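Local coordinates for protein phospho-2-dehydro-3-deoxyheptonate aldolase (Francisella tularensis, PDB 3TQK) that probably catalyses the condensation of phosphoenolpyruvate with D-erythrose 4-phosphate to give DAHP, the first step of chorismate biosynthesis, at a metal-dependent active site, at residues V190-A193 with V194-V197; D245-I248 with A249-K253. All blocks are in the same frame, centred on the assembly; numbering follows the deposited sequence.

Contact 1 of 2, residues V190-A193 with V194-V197; sequences VQVA and VDAV
The carbonyl oxygen A193 O is gripped by two backbone N-H groups of the next helical turn. V197 N lies 2.9 Å from A193 O in a nearly straight bond (N-H...O 166°), while A196 N adds a weak one. A196 N also bonds V192 O at 3.0 Å, so its hydrogen is shared between two carbonyls in this early part of the helix. Two residues earlier, D195 N donates to Q191 O at 2.8 Å, and the same two residues are joined again through their side chains. Q191 NE2 gives a hydrogen to D195 OD1 at 2.9 Å; the acceptor lies close to the amide plane, but the nitrogen comes from above the carboxylate, 36° out of its plane. Glutamine suits this place because, bent at chi2 (62°), it reaches forward one turn to D195; the side chains cross at about a right angle, though the amide and carboxylate planes are only moderately inclined. V194 CG1 packs 3.9 Å from Q191 NE2, and V194 CG2 sits 4.3 Å from V190 CG1. Small side chains probably allow helix 191-200 a close approach to the barrel: V190 rests on L230 and A193 and V194 on V228 of strand 226-230, A196 and V197 on F182 of strand 179-183. V190, Q191 and V194 also meet helix 241-253, whereas D195 packs on T97 of the second subunit.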
loop_
_atom_site.group_PDB
_atom_site.type_symbol
_atom_site.label_atom_id
_atom_site.label_comp_id
_atom_site.label_asym_id
_atom_site.label_seq_id
_atom_site.Cartn_x
_atom_site.Cartn_y
_atom_site.Cartn_z
ATOM N N VAL A 190 -5.121 13.366 -8.033
ATOM C CA VAL A 190 -4.242 13.041 -9.160
ATOM C C VAL A 190 -2.776 13.320 -8.825
ATOM O O VAL A 190 -1.870 12.684 -9.371
ATOM C CB VAL A 190 -4.650 13.845 -10.406
ATOM C CG1 VAL A 190 -3.658 13.623 -11.565
ATOM C CG2 VAL A 190 -6.074 13.485 -10.815
ATOM N N GLN A 191 -2.538 14.248 -7.907
ATOM C CA GLN A 191 -1.169 14.611 -7.547
ATOM C C GLN A 191 -0.394 13.401 -7.041
ATOM O O GLN A 191 0.756 13.198 -7.437
ATOM C CB GLN A 191 -1.136 15.742 -6.508
ATOM C CG GLN A 191 0.272 16.257 -6.190
ATOM C CD GLN A 191 0.965 16.858 -7.406
ATOM O OE1 GLN A 191 0.499 17.846 -7.971
ATOM N NE2 GLN A 191 2.077 16.260 -7.817
ATOM N N VAL A 192 -1.023 12.595 -6.181
ATOM C CA VAL A 192 -0.364 11.405 -5.659
ATOM C C VAL A 192 0.022 10.426 -6.757
ATOM O O VAL A 192 1.040 9.759 -6.635
ATOM C CB VAL A 192 -1.189 10.698 -4.557
ATOM C CG1 VAL A 192 -1.345 11.635 -3.370
ATOM C CG2 VAL A 192 -2.547 10.234 -5.069
ATOM N N ALA A 193 -0.764 10.332 -7.827
ATOM C CA ALA A 193 -0.403 9.444 -8.944
ATOM C C ALA A 193 0.776 10.010 -9.724
ATOM O O ALA A 193 1.642 9.251 -10.157
ATOM C CB ALA A 193 -1.590 9.206 -9.879
ATOM N N VAL A 194 0.805 11.338 -9.893
ATOM C CA VAL A 194 1.944 12.021 -10.507
ATOM C C VAL A 194 3.193 11.802 -9.655
ATOM O O VAL A 194 4.254 11.432 -10.178
ATOM C CB VAL A 194 1.670 13.536 -10.722
ATOM C CG1 VAL A 194 2.971 14.312 -11.038
ATOM C CG2 VAL A 194 0.609 13.737 -11.831
ATOM N N ASP A 195 3.058 11.971 -8.343
ATOM C CA ASP A 195 4.166 11.673 -7.428
ATOM C C ASP A 195 4.653 10.232 -7.611
ATOM O O ASP A 195 5.850 9.957 -7.560
ATOM C CB ASP A 195 3.771 11.857 -5.955
ATOM C CG ASP A 195 3.256 13.245 -5.633
ATOM O OD1 ASP A 195 3.575 14.217 -6.357
ATOM O OD2 ASP A 195 2.511 13.357 -4.630
ATOM N N ALA A 196 3.729 9.304 -7.824
ATOM C CA ALA A 196 4.102 7.901 -7.874
ATOM C C ALA A 196 4.872 7.624 -9.153
ATOM O O ALA A 196 5.863 6.881 -9.144
ATOM C CB ALA A 196 2.872 6.999 -7.778
ATOM N N VAL A 197 4.384 8.187 -10.251
ATOM C CA VAL A 197 5.076 8.079 -11.532
ATOM C C VAL A 197 6.509 8.623 -11.380
ATOM O O VAL A 197 7.470 7.963 -11.765
ATOM C CB VAL A 197 4.320 8.831 -12.654
ATOM C CG1 VAL A 197 5.188 8.969 -13.894
ATOM C CG2 VAL A 197 3.015 8.114 -13.005
#

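Contact 2 of 2, residues D245-I248 with A249-K253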
loop_
_atom_site.group_PDB
_atom_site.type_symbol
_atom_site.label_atom_id
_atom_site.label_comp_id
_atom_site.label_asym_id
_atom_site.label_seq_id
_atom_site.Cartn_x
_atom_site.Cartn_y
_atom_site.Cartn_z
ATOM N N ASP A 245 -6.108 18.399 -18.822
ATOM C CA ASP A 245 -5.177 19.545 -18.815
ATOM C C ASP A 245 -4.478 19.689 -17.464
ATOM O O ASP A 245 -3.278 19.945 -17.418
ATOM C CB ASP A 245 -5.893 20.884 -19.127
ATOM C CG ASP A 245 -6.325 21.024 -20.583
ATOM O OD1 ASP A 245 -5.833 20.285 -21.453
ATOM O OD2 ASP A 245 -7.167 21.901 -20.860
ATOM N N ASP A 246 -5.235 19.541 -16.373
ATOM C CA ASP A 246 -4.695 19.672 -15.015
ATOM C C ASP A 246 -3.657 18.603 -14.745
ATOM O O ASP A 246 -2.599 18.879 -14.163
ATOM C CB ASP A 246 -5.814 19.561 -13.977
ATOM C CG ASP A 246 -5.294 19.565 -12.534
ATOM O OD1 ASP A 246 -5.084 20.653 -11.965
ATOM O OD2 ASP A 246 -5.112 18.476 -11.960
ATOM N N CYS A 247 -3.973 17.378 -15.156
ATOM C CA CYS A 247 -3.063 16.254 -14.980
ATOM C C CYS A 247 -1.762 16.501 -15.747
ATOM O O CYS A 247 -0.667 16.327 -15.194
ATOM C CB CYS A 247 -3.721 14.946 -15.446
ATOM S SG CYS A 247 -2.738 13.474 -15.133
ATOM N N ILE A 248 -1.897 16.904 -17.011
ATOM C CA ILE A 248 -0.744 17.267 -17.846
ATOM C C ILE A 248 0.090 18.379 -17.199
ATOM O O ILE A 248 1.320 18.275 -17.159
ATOM C CB ILE A 248 -1.175 17.691 -19.289
ATOM C CG1 ILE A 248 -1.688 16.481 -20.070
ATOM C CG2 ILE A 248 -0.016 18.304 -20.046
ATOM C CD1 ILE A 248 -0.634 15.394 -20.310
ATOM N N ALA A 249 -0.567 19.415 -16.665
ATOM C CA ALA A 249 0.147 20.485 -15.958
ATOM C C ALA A 249 0.931 19.942 -14.762
ATOM O O ALA A 249 2.073 20.348 -14.527
ATOM C CB ALA A 249 -0.810 21.598 -15.509
ATOM N N LYS A 250 0.322 19.018 -14.018
ATOM C CA LYS A 250 0.962 18.437 -12.836
ATOM C C LYS A 250 2.193 17.627 -13.243
ATOM O O LYS A 250 3.260 17.749 -12.625
ATOM C CB LYS A 250 -0.031 17.577 -12.041
ATOM C CG LYS A 250 -1.033 18.376 -11.187
ATOM C CD LYS A 250 -2.096 17.447 -10.574
ATOM C CE LYS A 250 -2.810 18.042 -9.342
ATOM N NZ LYS A 250 -3.914 19.018 -9.613
ATOM N N LEU A 251 2.040 16.822 -14.295
ATOM C CA LEU A 251 3.146 16.047 -14.858
ATOM C C LEU A 251 4.319 16.938 -15.299
ATOM O O LEU A 251 5.460 16.705 -14.907
ATOM C CB LEU A 251 2.659 15.177 -16.036
ATOM C CG LEU A 251 1.764 13.989 -15.665
ATOM C CD1 LEU A 251 0.972 13.475 -16.873
ATOM C CD2 LEU A 251 2.589 12.869 -15.052
ATOM N N LYS A 252 4.042 17.956 -16.103
ATOM C CA LYS A 252 5.111 18.888 -16.535
ATOM C C LYS A 252 5.894 19.497 -15.366
ATOM O O LYS A 252 7.117 19.607 -15.449
ATOM C CB LYS A 252 4.575 20.001 -17.458
ATOM C CG LYS A 252 4.101 19.512 -18.849
ATOM C CD LYS A 252 5.166 18.685 -19.616
ATOM C CE LYS A 252 4.607 18.109 -20.924
ATOM N NZ LYS A 252 4.073 19.205 -21.802
ATOM N N LYS A 253 5.202 19.861 -14.285
ATOM C CA LYS A 253 5.871 20.333 -13.061
ATOM C C LYS A 253 6.882 19.315 -12.490
ATOM O O LYS A 253 7.923 19.707 -11.948
ATOM C CB LYS A 253 4.850 20.683 -11.966
ATOM C CG LYS A 253 4.553 22.165 -11.804
ATOM C CD LYS A 253 3.903 22.481 -10.428
ATOM C CE LYS A 253 3.452 23.958 -10.364
ATOM N NZ LYS A 253 2.801 24.348 -9.077
#
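D246 and K250, one turn apart on helix 241-253, form a salt bridge in which both carboxylate oxygens meet a single ammonium group. K250 NZ stands 2.7 Å from D246 OD2, on the syn lone pair of that oxygen, and makes a weak bond to D246 OD1 at 3.1 Å. The grip is therefore lopsided. With CG anti to the backbone N and beside the carbonyl carbon (chi1 175°), the carboxylate is carried toward the next turn, where the lysine meets it; the lysine chain runs nearly extended, then bends at its last torsion (chi4 80°) to bring the nitrogen up to the open edge between the two oxygens. On the way, K250 CG passes 3.4 Å from D246 O. Beneath this pair lie the regular backbone bonds of an alpha-helix, among them L251 N to C247 O at 2.9 Å and K252 N to I248 O at the same length. The apolar side is held by looser contacts: C247 SG lies 4.1 Å from L251 CD1, and I248 CD1 reaches the same methyl at 4.3 Å. Cysteine and leucine suit this buried side because they fill space against V228, while C247 and I248 also rest on V260 of strand 260-263. The chemistry is that of an amphipathic barrel helix: apolar groups face the strands, and opposite charges four residues apart pair on the flank beside helix 191-200, where K250 packs on Q191 and V194, which probably helps to steady the helix.

Overall arrangement
Contact 1 comes first along the chain, on helix 191-200 after barrel strand 179-183; contact 2 follows on helix 241-253, which links strand 226-230 to strand 260-263. Their centres are 10 Å apart, and both helices lean on strand 226-230 of the eight-stranded parallel barrel, as neighbours in its outer helical layer. They meet directly: V190 CG1 packs 3.7 Å from C247 SG, Q191 OE1 lies 3.6 Å from K250 CE, and V194 touches both K250 and L251. Together they form part of the layer of helices packed round the TIM barrel, whose residues C58, H266, E299 and D322 bind manganese; neither contact contributes a ligand.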